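Local coordinates for protein type III secretion T3S chaperone (Chlamydia trachomatis, PDB 3K29) that probably acts as a type III secretion chaperone, as a putative YscO homolog built as a long coiled coil, at residues E35-R46 against E90-V101. Residues are numbered along the deposited sequence; the frame is centred on the assembly and turned at random.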
# COMPACT_ATOMS: atom_id res chain seq x y z
N GLU A 35 6.97 -9.99 -6.57
CA GLU A 35 7.45 -11.04 -5.68
C GLU A 35 6.51 -12.24 -5.68
O GLU A 35 6.99 -13.37 -5.71
CB GLU A 35 7.70 -10.53 -4.25
CG GLU A 35 8.74 -9.40 -4.14
CD GLU A 35 10.06 -9.67 -4.88
OE1 GLU A 35 10.66 -10.76 -4.77
OE2 GLU A 35 10.55 -8.74 -5.54
N GLN A 36 5.19 -12.01 -5.66
CA GLN A 36 4.22 -13.10 -5.74
C GLN A 36 4.41 -13.96 -7.00
O GLN A 36 4.37 -15.20 -6.97
CB GLN A 36 2.78 -12.56 -5.66
CG GLN A 36 2.40 -12.00 -4.30
CD GLN A 36 1.93 -13.05 -3.31
OE1 GLN A 36 2.30 -14.24 -3.38
NE2 GLN A 36 1.11 -12.61 -2.36
N GLU A 37 4.65 -13.28 -8.11
CA GLU A 37 4.95 -13.93 -9.38
C GLU A 37 6.27 -14.74 -9.31
O GLU A 37 6.34 -15.85 -9.85
CB GLU A 37 5.01 -12.86 -10.48
CG GLU A 37 4.63 -13.35 -11.86
CD GLU A 37 5.69 -14.27 -12.47
OE1 GLU A 37 6.88 -14.10 -12.11
OE2 GLU A 37 5.33 -15.17 -13.29
N LYS A 38 7.30 -14.20 -8.65
CA LYS A 38 8.57 -14.94 -8.48
C LYS A 38 8.37 -16.11 -7.57
O LYS A 38 8.95 -17.14 -7.81
CB LYS A 38 9.72 -14.07 -7.94
CG LYS A 38 10.18 -12.94 -8.88
CD LYS A 38 10.95 -11.81 -8.13
CE LYS A 38 12.28 -12.30 -7.52
NZ LYS A 38 12.82 -11.33 -6.52
N LEU A 39 7.51 -15.97 -6.55
CA LEU A 39 7.16 -17.12 -5.70
C LEU A 39 6.51 -18.25 -6.50
O LEU A 39 6.84 -19.43 -6.29
CB LEU A 39 6.25 -16.73 -4.51
CG LEU A 39 5.87 -17.85 -3.53
CD1 LEU A 39 7.10 -18.51 -2.92
CD2 LEU A 39 4.93 -17.38 -2.39
N ARG A 40 5.59 -17.90 -7.40
CA ARG A 40 4.96 -18.89 -8.27
C ARG A 40 5.96 -19.60 -9.18
O ARG A 40 5.87 -20.81 -9.34
CB ARG A 40 3.78 -18.27 -9.05
CG ARG A 40 2.52 -18.08 -8.19
CD ARG A 40 1.26 -17.69 -9.03
NE ARG A 40 1.43 -16.43 -9.79
CZ ARG A 40 1.23 -15.19 -9.32
NH1 ARG A 40 0.84 -14.98 -8.07
NH2 ARG A 40 1.43 -14.16 -10.11
N GLU A 41 6.92 -18.86 -9.74
CA GLU A 41 7.99 -19.48 -10.53
C GLU A 41 8.84 -20.46 -9.71
O GLU A 41 9.11 -21.57 -10.18
CB GLU A 41 8.89 -18.43 -11.14
CG GLU A 41 8.45 -17.99 -12.50
CD GLU A 41 9.60 -17.47 -13.35
OE1 GLU A 41 10.07 -16.32 -13.12
OE2 GLU A 41 10.00 -18.21 -14.28
N ARG A 42 9.24 -20.05 -8.50
CA ARG A 42 9.97 -20.95 -7.59
C ARG A 42 9.18 -22.19 -7.28
O ARG A 42 9.70 -23.28 -7.28
CB ARG A 42 10.38 -20.25 -6.29
CG ARG A 42 11.21 -18.98 -6.52
CD ARG A 42 12.69 -19.23 -6.79
NE ARG A 42 12.96 -20.20 -7.84
CZ ARG A 42 12.98 -19.95 -9.15
NH1 ARG A 42 12.70 -18.72 -9.59
NH2 ARG A 42 13.25 -20.94 -10.02
N GLU A 43 7.91 -22.03 -6.98
CA GLU A 43 7.04 -23.15 -6.62
C GLU A 43 6.83 -24.07 -7.82
O GLU A 43 6.70 -25.29 -7.67
CB GLU A 43 5.72 -22.61 -6.07
CG GLU A 43 5.87 -22.25 -4.60
CD GLU A 43 4.71 -21.44 -4.04
OE1 GLU A 43 3.92 -20.92 -4.83
OE2 GLU A 43 4.60 -21.32 -2.81
N SER A 44 6.88 -23.50 -9.01
CA SER A 44 6.72 -24.26 -10.24
C SER A 44 7.96 -25.13 -10.45
O SER A 44 7.89 -26.36 -10.67
CB SER A 44 6.54 -23.30 -11.39
OG SER A 44 6.79 -23.94 -12.62
N GLU A 45 9.12 -24.50 -10.29
CA GLU A 45 10.38 -25.23 -10.44
C GLU A 45 10.51 -26.31 -9.39
O GLU A 45 11.02 -27.42 -9.67
CB GLU A 45 11.57 -24.25 -10.42
CG GLU A 45 11.69 -23.42 -11.70
CD GLU A 45 11.72 -24.30 -12.98
OE1 GLU A 45 12.40 -25.34 -12.98
OE2 GLU A 45 11.05 -23.94 -13.98
N ARG A 46 10.04 -26.01 -8.19
CA ARG A 46 10.06 -26.99 -7.10
C ARG A 46 9.13 -28.18 -7.45
O ARG A 46 9.48 -29.35 -7.23
CB ARG A 46 9.62 -26.38 -5.78
CG ARG A 46 9.72 -27.32 -4.56
CD ARG A 46 8.38 -28.02 -4.18
NE ARG A 46 7.19 -27.22 -4.50
CZ ARG A 46 6.62 -26.32 -3.69
NH1 ARG A 46 7.13 -26.08 -2.49
NH2 ARG A 46 5.54 -25.64 -4.08
N GLU A 90 15.36 -27.01 -3.81
CA GLU A 90 14.27 -26.22 -4.39
C GLU A 90 13.37 -25.66 -3.30
O GLU A 90 12.93 -24.53 -3.42
CB GLU A 90 13.41 -27.06 -5.35
CG GLU A 90 14.15 -27.47 -6.59
CD GLU A 90 14.60 -26.29 -7.41
OE1 GLU A 90 13.91 -25.26 -7.42
OE2 GLU A 90 15.65 -26.39 -8.06
N GLU A 91 13.05 -26.46 -2.27
CA GLU A 91 12.25 -25.98 -1.14
C GLU A 91 12.92 -24.80 -0.43
O GLU A 91 12.24 -23.91 0.06
CB GLU A 91 12.01 -27.07 -0.09
CG GLU A 91 11.35 -28.34 -0.60
CD GLU A 91 9.83 -28.20 -0.85
OE1 GLU A 91 9.26 -27.08 -0.74
OE2 GLU A 91 9.22 -29.25 -1.16
N GLU A 92 14.24 -24.84 -0.31
CA GLU A 92 14.97 -23.69 0.21
C GLU A 92 14.75 -22.44 -0.68
O GLU A 92 14.42 -21.37 -0.15
CB GLU A 92 16.46 -24.01 0.43
CG GLU A 92 17.19 -22.89 1.19
CD GLU A 92 16.40 -22.45 2.44
OE1 GLU A 92 16.17 -23.34 3.31
OE2 GLU A 92 15.99 -21.25 2.55
N LYS A 93 14.93 -22.59 -2.00
CA LYS A 93 14.65 -21.50 -2.92
C LYS A 93 13.24 -20.92 -2.77
O LYS A 93 13.08 -19.68 -2.87
CB LYS A 93 14.84 -21.94 -4.37
CG LYS A 93 16.27 -21.92 -4.83
CD LYS A 93 16.29 -22.34 -6.33
CE LYS A 93 17.41 -23.31 -6.60
NZ LYS A 93 17.25 -24.09 -7.88
N VAL A 94 12.24 -21.80 -2.58
CA VAL A 94 10.87 -21.40 -2.33
C VAL A 94 10.79 -20.60 -1.02
O VAL A 94 10.13 -19.56 -0.97
CB VAL A 94 9.91 -22.61 -2.32
CG1 VAL A 94 8.53 -22.26 -1.67
CG2 VAL A 94 9.72 -23.15 -3.72
N ASN A 95 11.43 -21.09 0.04
CA ASN A 95 11.40 -20.40 1.32
C ASN A 95 12.09 -19.03 1.36
O ASN A 95 11.60 -18.11 2.03
CB ASN A 95 11.94 -21.30 2.41
CG ASN A 95 11.03 -22.48 2.68
OD1 ASN A 95 9.83 -22.45 2.38
ND2 ASN A 95 11.60 -23.53 3.27
N LYS A 96 13.21 -18.88 0.65
CA LYS A 96 13.80 -17.55 0.41
C LYS A 96 12.80 -16.60 -0.25
O LYS A 96 12.61 -15.46 0.19
CB LYS A 96 15.00 -17.68 -0.53
CG LYS A 96 16.35 -17.69 0.13
CD LYS A 96 16.41 -18.67 1.25
CE LYS A 96 17.69 -18.46 2.06
NZ LYS A 96 18.30 -19.82 2.27
N GLN A 97 12.17 -17.07 -1.32
CA GLN A 97 11.26 -16.20 -2.05
C GLN A 97 10.07 -15.78 -1.19
O GLN A 97 9.59 -14.64 -1.27
CB GLN A 97 10.82 -16.82 -3.39
CG GLN A 97 10.03 -15.90 -4.33
CD GLN A 97 10.60 -14.50 -4.44
OE1 GLN A 97 11.82 -14.28 -4.43
NE2 GLN A 97 9.69 -13.52 -4.58
N LYS A 98 9.61 -16.69 -0.34
CA LYS A 98 8.59 -16.37 0.65
C LYS A 98 8.98 -15.20 1.49
O LYS A 98 8.11 -14.38 1.81
CB LYS A 98 8.23 -17.59 1.53
CG LYS A 98 7.38 -18.57 0.70
CD LYS A 98 6.71 -19.67 1.46
CE LYS A 98 5.87 -20.40 0.42
NZ LYS A 98 4.80 -21.28 0.98
N GLU A 99 10.26 -15.11 1.84
CA GLU A 99 10.75 -14.01 2.65
C GLU A 99 10.65 -12.65 1.92
O GLU A 99 10.36 -11.63 2.53
CB GLU A 99 12.20 -14.25 3.08
CG GLU A 99 12.47 -15.41 4.01
CD GLU A 99 13.94 -15.46 4.38
OE1 GLU A 99 14.37 -14.70 5.26
OE2 GLU A 99 14.70 -16.23 3.78
N ASN A 100 10.93 -12.67 0.62
CA ASN A 100 10.72 -11.52 -0.25
C ASN A 100 9.26 -11.13 -0.32
O ASN A 100 8.94 -9.92 -0.29
CB ASN A 100 11.27 -11.75 -1.66
CG ASN A 100 12.77 -11.85 -1.68
OD1 ASN A 100 13.45 -11.27 -0.84
ND2 ASN A 100 13.29 -12.58 -2.63
N VAL A 101 8.38 -12.11 -0.43
CA VAL A 101 6.94 -11.82 -0.49
C VAL A 101 6.46 -11.15 0.80
O VAL A 101 5.75 -10.17 0.76
CB VAL A 101 6.08 -13.05 -0.83
CG1 VAL A 101 4.59 -12.78 -0.55
CG2 VAL A 101 6.27 -13.41 -2.30
O HOH W 1 12.56 -23.14 -6.62
O HOH W 2 14.70 -23.36 -9.44
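The amide nitrogen NE2 of Q97 gives both its hydrogens to E35. One bond, Q97 NE2 to E35 OE1, 2.9 Å, is almost straight and in the amide plane (N-H...O 176°). The other, Q97 NE2 to E35 O, also 2.9 Å, is more bent. E35 O already accepts from L39 N. E35 OE1 also takes K38 NZ on its syn lone pair, a salt bridge, while Q97 comes from the anti side. Q97 OE1 in turn accepts from N100 ND2, so both ends of the amide are held. With CG turned away from the backbone N (chi1 -171°) and a bend at chi2, the Q97 chain fits as a knob among E35, K38, L39 and R42. L39 is a knob among V94, Q97, K98 and V101, and V94 among L39, R42, E43 and R46. L39 CD1 lies 3.6 Å from K98 CG, and V94 CG2 3.6 Å from R42 O. Farther along, R46 NH1 meets E91 OE1 in the guanidinium plane at 2.9 Å, a salt bridge. V94 CG2 lies over one face of the R46 guanidinium, toward its rim. Two waters link R42 to E90 OE1. This knobs-into-holes antiparallel coiled coil (axes 8.8 Å apart, 169°) joins helices 8-66 and 70-160 of a long hairpin, where V101 also touches L32 and R46 touches L87.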